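Arabinosyltransferase C (Mycobacterium tuberculosis, PDB 3PTY) probably polymerises arabinose into the arabinan of mycobacterial arabinogalactan, the present chain being its C-terminal extracellular, lectin-like carbohydrate-binding domain. Local coordinates at residues A[35-40]-A[337-342]; A[107-112]-A[118-123]; A[164-169]-A[328-333]. All coordinates share one frame; numbering follows the deposited sequence.

In the fold
Interactions 1 and 3 are buried and both involve the mixed sheet: interaction 1 joins the two neighbours of strand 322-331, while interaction 3 packs that strand against strand 164-171 of the antiparallel sheet. They touch through E40 and Y330, their centres about 9 Å apart. Both rest on apolar side chains and aromatic rings, without a hydrogen bond between their segments. Interaction 2, about 21 Å from interaction 3 centre to centre, is a surface contact within one loop and relies on backbone and arginine hydrogen bonds. Residues 122 and 123 nonetheless carry that loop back to T168 and A328 of interaction 3. Interactions 1 and 3 each contain a residue of the arabinofuranoside pocket.

Interaction 1 of 3, residues A[35-40]-A[337-342]; sequences EDVLVE and RDWGAL. With AFO (octyl alpha-D-arabinofuranoside), chain B.
V37 sets its two methyl groups against the indole of W339, and V39 meets L342 next to it, a pair of buried contacts within the mixed beta sheet of this carbohydrate-binding domain. Strand 37-40 and strand 341-347 are not neighbours in that sheet: strand 322-331 runs between them, so the side chains meet over it and no hydrogen bond joins the two segments. CG2 of V37 stands 3.9 Å from the centroid of the six-membered ring of W339, only 9° from the ring normal, which makes a CH-pi contact over the face. CG1 of V37 lies on the same face, nearer the rim, 3.6 Å from CZ2 of W339. The opposite face of the indole is occupied by its own chain, with the backbone N of A341 3.7 Å above the plane and displaced toward the rim. The second pair is methyl to methyl, CG2 of V39 lying 3.7 Å from CD2 of L342, and the two side chains cross at about a right angle.

With chi1 at 70°, the indole of W339 is folded back between its backbone N and carbonyl carbon, and its NE1 is hydrogen-bonded to OG of S329 on the intervening strand. G340 follows with backbone angles that call for glycine, where the chain turns toward strand 341-347. L253 of helix 253-257 touches V37, V39 and L342, while I293 of strand 291-294 packs on W339 and L342. At the start of the same segment R337 lines the arabinofuranoside pocket, whose ligand is hydrogen-bonded to ND2 of N22 and to O of W267 of the second subunit. NH2 of R337 lies 3.4 Å from C3' of the octyl chain, which sits at the edge of the guanidinium group and in its plane.

Interaction 2 of 3, residues A[107-112]-A[118-123]; sequences GTTAAP and RARLPY
The contact between residues 107-112 and 118-123 is a polar one at the surface, in which R118 and R120 close a loop lying between strands 63-65 and 133-134. R120 reaches over the incoming chain just where the model resumes after the disordered residues 77-106, and R118 holds its other end. NE of R118 gives a hydrogen bond to O of A110, 3.3 Å long and fairly straight at 164°, with the oxygen in the guanidinium plane and the nitrogen above the plane of the carbonyl. The bend of the R118 chain at chi3, 78°, turns its guanidinium broadside to the loop. O of T109 and CG2 of the poorly ordered T108 then lie over the same face; the former, 3.2 Å from CZ of R118, makes no hydrogen bond but would be favourably placed for the positive charge.

The backbones meet in a single antiparallel beta bridge, in which T108 and A119 form a non-hydrogen-bonded pair. On one side N of R120 donates to O of G107 over 3.0 Å, and on the other N of T109 donates to O of R118 over 2.8 Å, the donor lying in the carbonyl plane. R120 also brings NH2 to O of T108, 2.9 Å away, in a bond bent to 131° and tilted from the guanidinium plane. CG2 of T109 lies over one face of that group, 3.8 Å above its centre. The hydroxyl OG1 of T109 lies 2.6 Å from a water molecule that binds A119 O only weakly. Outside the two segments, OD1 of N70 accepts a hydrogen bond from N of R118, and A119 packs on I72. Further along, P122 touches T168 of strand 164-171, and Y123 touches T326 and A328 of strand 322-331.

Interaction 3 of 3, residues A[164-169]-A[328-333]; sequences LLVVTA and ASYLKD
Strands 164-171 and 322-331 belong to different sheets and share no backbone bonds here, the nearest CA atoms, those of L164 and Y330, being 9.8 Å apart. The gap is spanned by side chains, with the phenol of Y330 projecting from the mixed sheet to L164 and V166 on the antiparallel one. CD1 of L164 comes within 4.0 Å of CD2 of Y330, the two side chains sliding past each other in opposite directions. V166 comes from the opposite direction and brings both methyls to one side of the ring plane near the hydroxyl end: its CG2 is 4.0 Å from CE2 of Y330, and its CG1 is 3.7 Å from the OH of Y330. The CB of V166 points toward the tyrosine strand, and with chi1 at 166° it is CG1, anti to the backbone N, that reaches the hydroxyl more closely.

Around this packing, R246 touches Y330, and N210 and P248 touch V166. Strand 322-331 ends at L331, and L331 and the nearby D333 touch the arabinofuranoside, while L331 also packs on W267 of the second subunit. The contact across the sheets is thus apolar although the tyrosine hydroxyl lies against the methyls of V166. That buried OH is satisfied by a hydrogen bond to OE1 of E40, whose OE2 forms a salt bridge with R246; the nearby positive charge probably favours the ionised carboxylate that holds the phenol in place.

Interaction 1 of 3, residues A[35-40]-A[337-342]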
loop_
_atom_site.group_PDB
_atom_site.type_symbol
_atom_site.label_atom_id
_atom_site.label_comp_id
_atom_site.label_asym_id
_atom_site.label_seq_id
_atom_site.Cartn_x
_atom_site.Cartn_y
_atom_site.Cartn_z
ATOM N N GLU A 35 -13.629 -13.838 -6.207
ATOM C CA GLU A 35 -14.131 -14.728 -7.247
ATOM C C GLU A 35 -13.509 -14.402 -8.607
ATOM O O GLU A 35 -13.586 -15.202 -9.535
ATOM C CB GLU A 35 -15.660 -14.630 -7.333
ATOM C CG GLU A 35 -16.373 -15.039 -6.048
ATOM C CD GLU A 35 -17.879 -14.812 -6.094
ATOM O OE1 GLU A 35 -18.517 -14.885 -5.021
ATOM O OE2 GLU A 35 -18.425 -14.563 -7.194
ATOM N N ASP A 36 -12.902 -13.225 -8.726
ATOM C CA ASP A 36 -12.367 -12.776 -10.019
ATOM C C ASP A 36 -10.845 -12.863 -10.123
ATOM O O ASP A 36 -10.297 -12.873 -11.225
ATOM C CB ASP A 36 -12.824 -11.350 -10.325
ATOM C CG ASP A 36 -14.304 -11.279 -10.691
ATOM O OD1 ASP A 36 -15.094 -12.088 -10.165
ATOM O OD2 ASP A 36 -14.680 -10.415 -11.507
ATOM N N VAL A 37 -10.157 -12.899 -8.985
ATOM C CA VAL A 37 -8.709 -13.114 -9.000
ATOM C C VAL A 37 -8.452 -14.609 -9.157
ATOM O O VAL A 37 -8.950 -15.416 -8.374
ATOM C CB VAL A 37 -8.025 -12.577 -7.713
ATOM C CG1 VAL A 37 -6.533 -12.920 -7.701
ATOM C CG2 VAL A 37 -8.211 -11.069 -7.602
ATOM N N LEU A 38 -7.699 -14.977 -10.189
ATOM C CA LEU A 38 -7.357 -16.371 -10.439
ATOM C C LEU A 38 -5.916 -16.623 -10.013
ATOM O O LEU A 38 -5.006 -15.924 -10.448
ATOM C CB LEU A 38 -7.544 -16.707 -11.924
ATOM C CG LEU A 38 -8.967 -16.519 -12.462
ATOM C CD1 LEU A 38 -9.096 -17.035 -13.894
ATOM C CD2 LEU A 38 -9.952 -17.225 -11.557
ATOM N N VAL A 39 -5.712 -17.629 -9.170
ATOM C CA VAL A 39 -4.423 -17.821 -8.515
ATOM C C VAL A 39 -3.729 -19.063 -9.051
ATOM O O VAL A 39 -4.346 -20.121 -9.174
ATOM C CB VAL A 39 -4.602 -17.973 -6.995
ATOM C CG1 VAL A 39 -3.272 -18.295 -6.322
ATOM C CG2 VAL A 39 -5.226 -16.703 -6.409
ATOM N N GLU A 40 -2.444 -18.924 -9.358
ATOM C CA GLU A 40 -1.647 -20.012 -9.902
ATOM C C GLU A 40 -0.612 -20.437 -8.870
ATOM O O GLU A 40 0.510 -19.935 -8.865
ATOM C CB GLU A 40 -0.951 -19.549 -11.191
ATOM C CG GLU A 40 -0.024 -20.581 -11.796
ATOM C CD GLU A 40 0.765 -20.049 -12.988
ATOM O OE1 GLU A 40 0.982 -18.818 -13.084
ATOM O OE2 GLU A 40 1.176 -20.881 -13.822
ATOM N N ARG A 337 -4.308 -6.454 -16.417
ATOM C CA ARG A 337 -4.350 -5.536 -15.279
ATOM C C ARG A 337 -3.483 -6.028 -14.112
ATOM O O ARG A 337 -3.608 -7.175 -13.680
ATOM C CB ARG A 337 -5.806 -5.338 -14.826
ATOM C CG ARG A 337 -5.960 -4.742 -13.434
ATOM C CD ARG A 337 -5.553 -3.298 -13.411
ATOM N NE ARG A 337 -6.513 -2.478 -14.136
ATOM C CZ ARG A 337 -6.417 -1.164 -14.271
ATOM N NH1 ARG A 337 -5.400 -0.510 -13.719
ATOM N NH2 ARG A 337 -7.338 -0.508 -14.957
ATOM N N ASP A 338 -2.594 -5.166 -13.622
ATOM C CA ASP A 338 -1.878 -5.430 -12.372
ATOM C C ASP A 338 -2.833 -5.095 -11.215
ATOM O O ASP A 338 -2.877 -3.965 -10.738
ATOM C CB ASP A 338 -0.597 -4.581 -12.296
ATOM C CG ASP A 338 0.360 -5.045 -11.194
ATOM O OD1 ASP A 338 0.072 -6.059 -10.526
ATOM O OD2 ASP A 338 1.400 -4.390 -10.993
ATOM N N TRP A 339 -3.624 -6.072 -10.787
ATOM C CA TRP A 339 -4.697 -5.802 -9.825
ATOM C C TRP A 339 -4.176 -5.529 -8.416
ATOM O O TRP A 339 -4.832 -4.842 -7.628
ATOM C CB TRP A 339 -5.695 -6.967 -9.778
ATOM C CG TRP A 339 -5.127 -8.214 -9.158
ATOM C CD1 TRP A 339 -4.489 -9.241 -9.805
ATOM C CD2 TRP A 339 -5.136 -8.560 -7.766
ATOM N NE1 TRP A 339 -4.101 -10.197 -8.902
ATOM C CE2 TRP A 339 -4.485 -9.806 -7.645
ATOM C CE3 TRP A 339 -5.625 -7.934 -6.615
ATOM C CZ2 TRP A 339 -4.313 -10.437 -6.416
ATOM C CZ3 TRP A 339 -5.450 -8.569 -5.388
ATOM C CH2 TRP A 339 -4.805 -9.804 -5.301
ATOM N N GLY A 340 -3.007 -6.083 -8.113
ATOM C CA GLY A 340 -2.495 -6.148 -6.749
ATOM C C GLY A 340 -1.783 -7.480 -6.609
ATOM O O GLY A 340 -1.427 -8.089 -7.617
ATOM N N ALA A 341 -1.584 -7.950 -5.382
ATOM C CA ALA A 341 -0.813 -9.170 -5.171
ATOM C C ALA A 341 -1.376 -10.008 -4.035
ATOM O O ALA A 341 -1.808 -9.478 -3.015
ATOM C CB ALA A 341 0.656 -8.827 -4.879
ATOM N N LEU A 342 -1.370 -11.320 -4.224
ATOM C CA LEU A 342 -1.630 -12.249 -3.132
ATOM C C LEU A 342 -0.291 -12.849 -2.736
ATOM O O LEU A 342 0.469 -13.272 -3.602
ATOM C CB LEU A 342 -2.570 -13.362 -3.597
ATOM C CG LEU A 342 -2.797 -14.500 -2.595
ATOM C CD1 LEU A 342 -3.460 -13.965 -1.337
ATOM C CD2 LEU A 342 -3.641 -15.615 -3.215
HETATM C C1 AFO B . -10.297 1.742 -11.749
HETATM O O1 AFO B . -10.698 0.731 -12.676
HETATM C C2 AFO B . -10.838 1.328 -10.385
HETATM O O2 AFO B . -9.851 1.451 -9.352
HETATM C C3 AFO B . -12.032 2.222 -10.120
HETATM O O3 AFO B . -13.184 1.398 -9.977
HETATM C C4 AFO B . -12.179 3.078 -11.370
HETATM O O4 AFO B . -10.939 2.977 -12.084
HETATM C C5 AFO B . -12.534 4.532 -11.067
HETATM O O5 AFO B . -13.112 5.136 -12.234
HETATM C "C1'" AFO B . -10.347 1.013 -14.028
HETATM C "C2'" AFO B . -11.083 0.008 -14.907
HETATM C "C3'" AFO B . -10.427 -0.163 -16.275
HETATM C "C4'" AFO B . -11.348 -0.978 -17.175
HETATM C "C5'" AFO B . -12.313 -1.830 -16.356
HETATM C "C6'" AFO B . -11.648 -3.064 -15.752
HETATM C "C7'" AFO B . -12.585 -3.756 -14.765
HETATM C "C8'" AFO B . -11.975 -5.033 -14.230
#

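Interaction 2 of 3, residues A[107-112]-A[118-123]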
loop_
_atom_site.group_PDB
_atom_site.type_symbol
_atom_site.label_atom_id
_atom_site.label_comp_id
_atom_site.label_asym_id
_atom_site.label_seq_id
_atom_site.Cartn_x
_atom_site.Cartn_y
_atom_site.Cartn_z
ATOM N N GLY A 107 16.782 -12.559 -4.436
ATOM C CA GLY A 107 18.229 -12.533 -4.327
ATOM C C GLY A 107 18.916 -13.752 -4.922
ATOM O O GLY A 107 18.826 -14.010 -6.131
ATOM N N THR A 108 19.600 -14.505 -4.062
ATOM C CA THR A 108 20.421 -15.638 -4.485
ATOM C C THR A 108 20.241 -16.864 -3.583
ATOM O O THR A 108 20.038 -16.731 -2.374
ATOM C CB THR A 108 21.914 -15.245 -4.526
ATOM O OG1 THR A 108 22.184 -14.516 -5.731
ATOM C CG2 THR A 108 22.803 -16.476 -4.477
ATOM N N THR A 109 20.313 -18.054 -4.177
ATOM C CA THR A 109 20.214 -19.301 -3.421
ATOM C C THR A 109 21.574 -19.977 -3.267
ATOM O O THR A 109 22.499 -19.714 -4.037
ATOM C CB THR A 109 19.239 -20.300 -4.082
ATOM O OG1 THR A 109 19.651 -20.563 -5.431
ATOM C CG2 THR A 109 17.818 -19.749 -4.080
ATOM N N ALA A 110 21.686 -20.852 -2.272
ATOM C CA ALA A 110 22.917 -21.599 -2.037
ATOM C C ALA A 110 23.179 -22.586 -3.173
ATOM O O ALA A 110 24.238 -22.555 -3.803
ATOM C CB ALA A 110 22.849 -22.328 -0.703
ATOM N N ALA A 111 22.205 -23.456 -3.432
ATOM C CA ALA A 111 22.330 -24.468 -4.475
ATOM C C ALA A 111 21.786 -23.964 -5.816
ATOM O O ALA A 111 20.799 -23.233 -5.857
ATOM C CB ALA A 111 21.618 -25.751 -4.053
ATOM N N PRO A 112 22.431 -24.358 -6.923
ATOM C CA PRO A 112 21.997 -23.895 -8.244
ATOM C C PRO A 112 20.741 -24.623 -8.710
ATOM O O PRO A 112 20.455 -25.729 -8.257
ATOM C CB PRO A 112 23.178 -24.261 -9.160
ATOM C CG PRO A 112 24.271 -24.799 -8.242
ATOM C CD PRO A 112 23.576 -25.275 -7.013
ATOM N N ARG A 118 21.793 -19.522 -9.777
ATOM C CA ARG A 118 21.555 -19.325 -8.357
ATOM C C ARG A 118 20.581 -18.160 -8.106
ATOM O O ARG A 118 20.405 -17.724 -6.974
ATOM C CB ARG A 118 22.873 -19.131 -7.597
ATOM C CG ARG A 118 23.732 -20.399 -7.564
ATOM C CD ARG A 118 25.150 -20.141 -7.071
ATOM N NE ARG A 118 25.221 -20.007 -5.618
ATOM C CZ ARG A 118 25.421 -18.855 -4.981
ATOM N NH1 ARG A 118 25.577 -17.732 -5.671
ATOM N NH2 ARG A 118 25.472 -18.826 -3.655
ATOM N N ALA A 119 19.952 -17.659 -9.165
ATOM C CA ALA A 119 18.942 -16.613 -9.009
ATOM C C ALA A 119 17.760 -17.164 -8.213
ATOM O O ALA A 119 17.260 -18.242 -8.512
ATOM C CB ALA A 119 18.477 -16.118 -10.371
ATOM N N ARG A 120 17.321 -16.443 -7.188
ATOM C CA ARG A 120 16.149 -16.881 -6.440
ATOM C C ARG A 120 14.913 -16.620 -7.296
ATOM O O ARG A 120 14.713 -15.504 -7.777
ATOM C CB ARG A 120 16.046 -16.150 -5.098
ATOM C CG ARG A 120 15.001 -16.733 -4.156
ATOM C CD ARG A 120 15.064 -16.083 -2.771
ATOM N NE ARG A 120 16.348 -16.317 -2.115
ATOM C CZ ARG A 120 16.607 -17.356 -1.326
ATOM N NH1 ARG A 120 15.667 -18.262 -1.090
ATOM N NH2 ARG A 120 17.805 -17.491 -0.773
ATOM N N LEU A 121 14.102 -17.653 -7.502
ATOM C CA LEU A 121 12.964 -17.564 -8.418
ATOM C C LEU A 121 11.689 -17.161 -7.691
ATOM O O LEU A 121 11.482 -17.556 -6.554
ATOM C CB LEU A 121 12.733 -18.913 -9.099
ATOM C CG LEU A 121 13.911 -19.464 -9.909
ATOM C CD1 LEU A 121 13.511 -20.749 -10.619
ATOM C CD2 LEU A 121 14.397 -18.420 -10.893
ATOM N N PRO A 122 10.814 -16.395 -8.362
ATOM C CA PRO A 122 9.549 -15.965 -7.757
ATOM C C PRO A 122 8.443 -17.002 -7.911
ATOM O O PRO A 122 8.648 -18.030 -8.557
ATOM C CB PRO A 122 9.203 -14.731 -8.585
ATOM C CG PRO A 122 9.635 -15.146 -9.992
ATOM C CD PRO A 122 10.942 -15.916 -9.755
ATOM N N TYR A 123 7.286 -16.724 -7.309
ATOM C CA TYR A 123 6.049 -17.464 -7.568
ATOM C C TYR A 123 6.121 -18.945 -7.245
ATOM O O TYR A 123 5.328 -19.737 -7.756
ATOM C CB TYR A 123 5.605 -17.275 -9.022
ATOM C CG TYR A 123 5.525 -15.824 -9.440
ATOM C CD1 TYR A 123 6.134 -15.384 -10.608
ATOM C CD2 TYR A 123 4.851 -14.894 -8.657
ATOM C CE1 TYR A 123 6.072 -14.063 -10.990
ATOM C CE2 TYR A 123 4.780 -13.564 -9.034
ATOM C CZ TYR A 123 5.390 -13.157 -10.199
ATOM O OH TYR A 123 5.322 -11.842 -10.583
HETATM O O HOH W 1 17.672 -21.348 -6.976
#

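Interaction 3 of 3, residues A[164-169]-A[328-333]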
loop_
_atom_site.group_PDB
_atom_site.type_symbol
_atom_site.label_atom_id
_atom_site.label_comp_id
_atom_site.label_asym_id
_atom_site.label_seq_id
_atom_site.Cartn_x
_atom_site.Cartn_y
_atom_site.Cartn_z
ATOM N N LEU A 164 -4.102 -18.063 -21.263
ATOM C CA LEU A 164 -2.920 -17.238 -21.478
ATOM C C LEU A 164 -1.685 -18.099 -21.626
ATOM O O LEU A 164 -1.576 -19.152 -20.998
ATOM C CB LEU A 164 -2.684 -16.336 -20.266
ATOM C CG LEU A 164 -3.763 -15.337 -19.848
ATOM C CD1 LEU A 164 -3.383 -14.732 -18.505
ATOM C CD2 LEU A 164 -3.923 -14.253 -20.904
ATOM N N LEU A 165 -0.745 -17.630 -22.439
ATOM C CA LEU A 165 0.595 -18.189 -22.458
ATOM C C LEU A 165 1.423 -17.225 -21.621
ATOM O O LEU A 165 1.448 -16.022 -21.893
ATOM C CB LEU A 165 1.117 -18.254 -23.893
ATOM C CG LEU A 165 2.443 -18.948 -24.226
ATOM C CD1 LEU A 165 3.636 -18.243 -23.587
ATOM C CD2 LEU A 165 2.406 -20.409 -23.839
ATOM N N VAL A 166 2.077 -17.739 -20.588
ATOM C CA VAL A 166 2.750 -16.873 -19.629
ATOM C C VAL A 166 4.233 -17.183 -19.554
ATOM O O VAL A 166 4.639 -18.342 -19.614
ATOM C CB VAL A 166 2.114 -17.006 -18.229
ATOM C CG1 VAL A 166 3.006 -16.373 -17.155
ATOM C CG2 VAL A 166 0.725 -16.380 -18.230
ATOM N N VAL A 167 5.038 -16.134 -19.426
ATOM C CA VAL A 167 6.465 -16.293 -19.192
ATOM C C VAL A 167 6.869 -15.405 -18.022
ATOM O O VAL A 167 6.650 -14.200 -18.050
ATOM C CB VAL A 167 7.279 -15.880 -20.434
ATOM C CG1 VAL A 167 8.762 -15.778 -20.092
ATOM C CG2 VAL A 167 7.040 -16.867 -21.572
ATOM N N THR A 168 7.442 -16.002 -16.984
ATOM C CA THR A 168 8.012 -15.206 -15.898
ATOM C C THR A 168 9.340 -14.581 -16.344
ATOM O O THR A 168 10.240 -15.286 -16.810
ATOM C CB THR A 168 8.200 -16.054 -14.644
ATOM O OG1 THR A 168 6.908 -16.466 -14.175
ATOM C CG2 THR A 168 8.909 -15.253 -13.546
ATOM N N ALA A 169 9.451 -13.259 -16.218
ATOM C CA ALA A 169 10.596 -12.524 -16.755
ATOM C C ALA A 169 11.035 -11.415 -15.810
ATOM O O ALA A 169 10.254 -10.956 -14.978
ATOM C CB ALA A 169 10.240 -11.921 -18.130
ATOM N N ALA A 328 1.650 -16.299 -8.115
ATOM C CA ALA A 328 1.213 -15.788 -9.407
ATOM C C ALA A 328 -0.308 -15.671 -9.412
ATOM O O ALA A 328 -1.003 -16.573 -8.959
ATOM C CB ALA A 328 1.684 -16.711 -10.526
ATOM N N SER A 329 -0.834 -14.561 -9.915
ATOM C CA SER A 329 -2.281 -14.421 -10.016
ATOM C C SER A 329 -2.670 -13.517 -11.183
ATOM O O SER A 329 -1.854 -12.728 -11.661
ATOM C CB SER A 329 -2.859 -13.865 -8.709
ATOM O OG SER A 329 -2.498 -12.502 -8.554
ATOM N N TYR A 330 -3.928 -13.623 -11.612
ATOM C CA TYR A 330 -4.424 -12.915 -12.791
ATOM C C TYR A 330 -5.862 -12.489 -12.548
ATOM O O TYR A 330 -6.631 -13.228 -11.946
ATOM C CB TYR A 330 -4.371 -13.839 -14.020
ATOM C CG TYR A 330 -3.047 -14.560 -14.129
ATOM C CD1 TYR A 330 -2.839 -15.759 -13.471
ATOM C CD2 TYR A 330 -1.995 -14.025 -14.866
ATOM C CE1 TYR A 330 -1.626 -16.418 -13.545
ATOM C CE2 TYR A 330 -0.765 -14.684 -14.946
ATOM C CZ TYR A 330 -0.595 -15.877 -14.283
ATOM O OH TYR A 330 0.609 -16.546 -14.341
ATOM N N LEU A 331 -6.233 -11.305 -13.022
ATOM C CA LEU A 331 -7.616 -10.843 -12.892
ATOM C C LEU A 331 -8.439 -11.309 -14.094
ATOM O O LEU A 331 -8.181 -10.900 -15.223
ATOM C CB LEU A 331 -7.659 -9.317 -12.800
ATOM C CG LEU A 331 -9.042 -8.695 -12.602
ATOM C CD1 LEU A 331 -9.655 -9.170 -11.282
ATOM C CD2 LEU A 331 -8.957 -7.170 -12.649
ATOM N N LYS A 332 -9.434 -12.157 -13.847
ATOM C CA LYS A 332 -10.293 -12.695 -14.912
ATOM C C LYS A 332 -10.913 -11.624 -15.834
ATOM O O LYS A 332 -11.045 -11.830 -17.051
ATOM C CB LYS A 332 -11.403 -13.541 -14.285
ATOM C CG LYS A 332 -12.390 -14.120 -15.272
ATOM C CD LYS A 332 -13.377 -15.053 -14.580
ATOM C CE LYS A 332 -14.205 -14.309 -13.547
ATOM N NZ LYS A 332 -15.432 -15.070 -13.173
ATOM N N ASP A 333 -11.285 -10.488 -15.253
ATOM C CA ASP A 333 -11.920 -9.384 -15.988
ATOM C C ASP A 333 -10.986 -8.596 -16.909
ATOM O O ASP A 333 -11.446 -7.910 -17.822
ATOM C CB ASP A 333 -12.575 -8.412 -15.010
ATOM C CG ASP A 333 -13.510 -9.107 -14.046
ATOM O OD1 ASP A 333 -13.053 -9.471 -12.940
ATOM O OD2 ASP A 333 -14.689 -9.306 -14.407
#